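Local coordinates for binding domain (Hc) of Paraclostridial Mosquitocidal Protein 1 (PDB 6HOX) that forms the receptor-binding part of a botulinum-like neurotoxin that specifically targets Anopheles mosquitoes, and probably directs the toxin to host nerve cells, at residues K261-I266 against F437-E442. Numbering follows the deposited sequence.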
ATOM      1  N   LYS A 261      -7.445  11.392 -13.239  1.00 28.70           N
ATOM      2  CA  LYS A 261      -8.030  11.043 -11.960  1.00 28.30           C
ATOM      3  C   LYS A 261      -7.581  12.049 -10.898  1.00 29.61           C
ATOM      4  O   LYS A 261      -6.365  12.317 -10.764  1.00 26.26           O
ATOM      5  CB  LYS A 261      -7.614   9.627 -11.581  1.00 28.92           C
ATOM      6  CG  LYS A 261      -8.032   9.165 -10.193  1.00 28.73           C
ATOM      7  CD  LYS A 261      -7.576   7.752  -9.919  1.00 28.93           C
ATOM      8  CE  LYS A 261      -7.890   7.306  -8.515  1.00 29.48           C
ATOM      9  NZ  LYS A 261      -7.946   5.833  -8.427  1.00 31.44           N
ATOM     10  N   SER A 262      -8.561  12.607 -10.166  1.00 31.10           N
ATOM     11  CA  SER A 262      -8.295  13.641  -9.153  1.00 33.84           C
ATOM     12  C   SER A 262      -7.466  13.061  -8.007  1.00 29.72           C
ATOM     13  O   SER A 262      -7.849  12.068  -7.392  1.00 28.99           O
ATOM     14  CB  SER A 262      -9.551  14.271  -8.615  1.00 34.78           C
ATOM     15  OG  SER A 262      -9.994  15.266  -9.508  1.00 46.72           O
ATOM     16  N   TYR A 263      -6.357  13.739  -7.715  1.00 27.97           N
ATOM     17  CA  TYR A 263      -5.421  13.306  -6.699  1.00 26.88           C
ATOM     18  C   TYR A 263      -5.036  14.495  -5.817  1.00 25.72           C
ATOM     19  O   TYR A 263      -5.019  15.629  -6.262  1.00 24.32           O
ATOM     20  CB  TYR A 263      -4.124  12.760  -7.307  1.00 24.98           C
ATOM     21  CG  TYR A 263      -4.177  11.394  -7.940  1.00 24.03           C
ATOM     22  CD1 TYR A 263      -4.646  10.281  -7.249  1.00 24.32           C
ATOM     23  CD2 TYR A 263      -3.677  11.197  -9.216  1.00 23.93           C
ATOM     24  CE1 TYR A 263      -4.643   9.021  -7.831  1.00 24.48           C
ATOM     25  CE2 TYR A 263      -3.700   9.950  -9.826  1.00 24.91           C
ATOM     26  CZ  TYR A 263      -4.164   8.851  -9.123  1.00 24.14           C
ATOM     27  OH  TYR A 263      -4.177   7.630  -9.728  1.00 24.51           O
ATOM     28  N   TYR A 264      -4.691  14.191  -4.566  1.00 24.45           N
ATOM     29  CA  TYR A 264      -3.858  15.054  -3.762  1.00 26.34           C
ATOM     30  C   TYR A 264      -2.407  14.666  -4.014  1.00 25.96           C
ATOM     31  O   TYR A 264      -2.060  13.480  -4.042  1.00 26.73           O
ATOM     32  CB  TYR A 264      -4.205  14.942  -2.273  1.00 27.75           C
ATOM     33  CG  TYR A 264      -5.665  15.181  -1.986  1.00 28.61           C
ATOM     34  CD1 TYR A 264      -6.185  16.462  -1.910  1.00 30.08           C
ATOM     35  CD2 TYR A 264      -6.536  14.119  -1.815  1.00 30.04           C
ATOM     36  CE1 TYR A 264      -7.532  16.675  -1.661  1.00 31.14           C
ATOM     37  CE2 TYR A 264      -7.887  14.315  -1.571  1.00 29.88           C
ATOM     38  CZ  TYR A 264      -8.391  15.599  -1.505  1.00 32.85           C
ATOM     39  OH  TYR A 264      -9.725  15.787  -1.253  1.00 35.64           O
ATOM     40  N   MET A 265      -1.564  15.679  -4.172  1.00 25.24           N
ATOM     41  CA  MET A 265      -0.183  15.476  -4.482  1.00 27.01           C
ATOM     42  C   MET A 265       0.622  15.889  -3.257  1.00 27.33           C
ATOM     43  O   MET A 265       0.436  17.006  -2.756  1.00 27.91           O
ATOM     44  CB  MET A 265       0.215  16.298  -5.713  1.00 29.12           C
ATOM     45  CG  MET A 265       1.649  16.133  -6.127  1.00 28.07           C
ATOM     46  SD  MET A 265       1.966  17.081  -7.611  1.00 30.33           S
ATOM     47  CE  MET A 265       3.645  16.558  -7.943  1.00 31.69           C
ATOM     48  N   ILE A 266       1.474  14.961  -2.789  1.00 27.65           N
ATOM     49  CA  ILE A 266       2.181  15.040  -1.516  1.00 27.05           C
ATOM     50  C   ILE A 266       3.672  14.751  -1.713  1.00 24.93           C
ATOM     51  O   ILE A 266       4.070  13.844  -2.444  1.00 23.30           O
ATOM     52  CB  ILE A 266       1.560  14.047  -0.517  1.00 29.90           C
ATOM     53  CG1 ILE A 266       0.127  14.450  -0.168  1.00 31.76           C
ATOM     54  CG2 ILE A 266       2.443  13.896   0.711  1.00 30.55           C
ATOM     55  CD1 ILE A 266      -0.659  13.382   0.557  1.00 35.01           C
ATOM     56  N   PHE A 437       0.767  10.406  -5.080  1.00 23.78           N
ATOM     57  CA  PHE A 437      -0.565  10.807  -5.469  1.00 23.30           C
ATOM     58  C   PHE A 437      -1.589   9.993  -4.661  1.00 25.96           C
ATOM     59  O   PHE A 437      -1.541   8.769  -4.667  1.00 24.26           O
ATOM     60  CB  PHE A 437      -0.721  10.630  -6.978  1.00 25.07           C
ATOM     61  CG  PHE A 437       0.170  11.529  -7.787  1.00 25.02           C
ATOM     62  CD1 PHE A 437      -0.196  12.836  -8.051  1.00 24.76           C
ATOM     63  CD2 PHE A 437       1.410  11.082  -8.235  1.00 26.59           C
ATOM     64  CE1 PHE A 437       0.650  13.670  -8.774  1.00 26.21           C
ATOM     65  CE2 PHE A 437       2.244  11.911  -8.973  1.00 25.79           C
ATOM     66  CZ  PHE A 437       1.855  13.200  -9.256  1.00 25.98           C
ATOM     67  N   VAL A 438      -2.514  10.694  -3.984  1.00 26.49           N
ATOM     68  CA  VAL A 438      -3.519  10.106  -3.093  1.00 28.29           C
ATOM     69  C   VAL A 438      -4.920  10.446  -3.610  1.00 26.38           C
ATOM     70  O   VAL A 438      -5.208  11.604  -3.863  1.00 25.54           O
ATOM     71  CB  VAL A 438      -3.405  10.641  -1.647  1.00 30.43           C
ATOM     72  CG1 VAL A 438      -4.271   9.826  -0.692  1.00 34.90           C
ATOM     73  CG2 VAL A 438      -1.982  10.688  -1.138  1.00 33.72           C
ATOM     74  N   SER A 439      -5.797   9.442  -3.619  1.00 26.66           N
ATOM     75  CA  SER A 439      -7.224   9.545  -3.893  1.00 29.04           C
ATOM     76  C   SER A 439      -7.973   9.197  -2.602  1.00 31.05           C
ATOM     77  O   SER A 439      -7.474   8.402  -1.790  1.00 29.28           O
ATOM     78  CB  SER A 439      -7.616   8.605  -5.012  1.00 31.59           C
ATOM     79  OG  SER A 439      -7.038   7.306  -4.801  1.00 35.34           O
ATOM     80  N   GLU A 440      -9.144   9.814  -2.396  1.00 29.33           N
ATOM     81  CA  GLU A 440     -10.000   9.518  -1.254  1.00 29.50           C
ATOM     82  C   GLU A 440     -10.422   8.043  -1.307  1.00 26.70           C
ATOM     83  O   GLU A 440     -10.739   7.519  -2.364  1.00 24.61           O
ATOM     84  CB  GLU A 440     -11.202  10.466  -1.274  1.00 35.78           C
ATOM     85  CG  GLU A 440     -12.110  10.336  -0.067  1.00 45.11           C
ATOM     86  CD  GLU A 440     -12.855  11.606   0.329  1.00 54.16           C
ATOM     87  OE1 GLU A 440     -12.721  12.633  -0.395  1.00 54.68           O
ATOM     88  OE2 GLU A 440     -13.562  11.570   1.373  1.00 59.08           O
ATOM     89  N   ASP A 441     -10.415   7.384  -0.150  1.00 24.54           N
ATOM     90  CA  ASP A 441     -10.807   5.987  -0.011  1.00 25.13           C
ATOM     91  C   ASP A 441     -11.548   5.830   1.321  1.00 24.03           C
ATOM     92  O   ASP A 441     -11.200   6.422   2.330  1.00 24.97           O
ATOM     93  CB  ASP A 441      -9.586   5.047  -0.069  1.00 26.08           C
ATOM     94  CG  ASP A 441      -9.928   3.571   0.076  1.00 26.80           C
ATOM     95  OD1 ASP A 441     -10.408   2.991  -0.906  1.00 26.86           O
ATOM     96  OD2 ASP A 441      -9.732   3.017   1.174  1.00 24.53           O
ATOM     97  N   GLU A 442     -12.565   4.984   1.314  1.00 25.14           N
ATOM     98  CA  GLU A 442     -13.397   4.708   2.481  1.00 25.91           C
ATOM     99  C   GLU A 442     -12.539   4.246   3.666  1.00 24.02           C
ATOM    100  O   GLU A 442     -12.906   4.436   4.828  1.00 25.70           O
ATOM    101  CB  GLU A 442     -14.428   3.651   2.073  1.00 27.65           C
ATOM    102  CG  GLU A 442     -15.404   3.301   3.170  1.00 30.99           C
ATOM    103  CD  GLU A 442     -16.367   2.184   2.812  1.00 34.46           C
ATOM    104  OE1 GLU A 442     -16.472   1.833   1.610  1.00 37.95           O
ATOM    105  OE2 GLU A 442     -16.990   1.656   3.740  1.00 38.42           O
TER
HETATM  106  O   HOH W   1      -8.803   5.223  -5.814  1.00 45.15           O
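Phe437 pushes its CB over one face of the Tyr263 ring, a CH-pi contact with CB 3.8 Å from the ring centroid, while Lys261 CG lies over the opposite face, toward its rim. The flat tyrosine thus lies between a methylene from each segment, and its hydroxyl still reaches a polar partner, the backbone N of Glu258. The Phe437 ring itself is inclined at 49° to that of Tyr263 and runs alongside Met265, whose fully extended chain, with CG anti to the backbone N (chi1 -179°), carries SD to 3.8 Å from Phe437 CE1 in an oblique Met-aromatic contact. Methionine's long, unbranched side chain suits this place because it can lie along the phenyl group. With Tyr264, beta-branched Val438 occupies the other side of the strand pair, its CG2 pressed tightly against Ile266 CD1 at 3.4 Å. Between these layers Tyr264 and Val438 exchange two backbone hydrogen bonds, Tyr264 N to Val438 O being 2.7 Å. Farther along, one water links Lys261 NZ to Ser439 OG, a small polar group fitting this partly exposed margin. Met265 and Phe437 form the next, non-hydrogen-bonded pair where strands 263-267 and 435-438, first and last of the C-terminal beta-trefoil subdomain, run antiparallel.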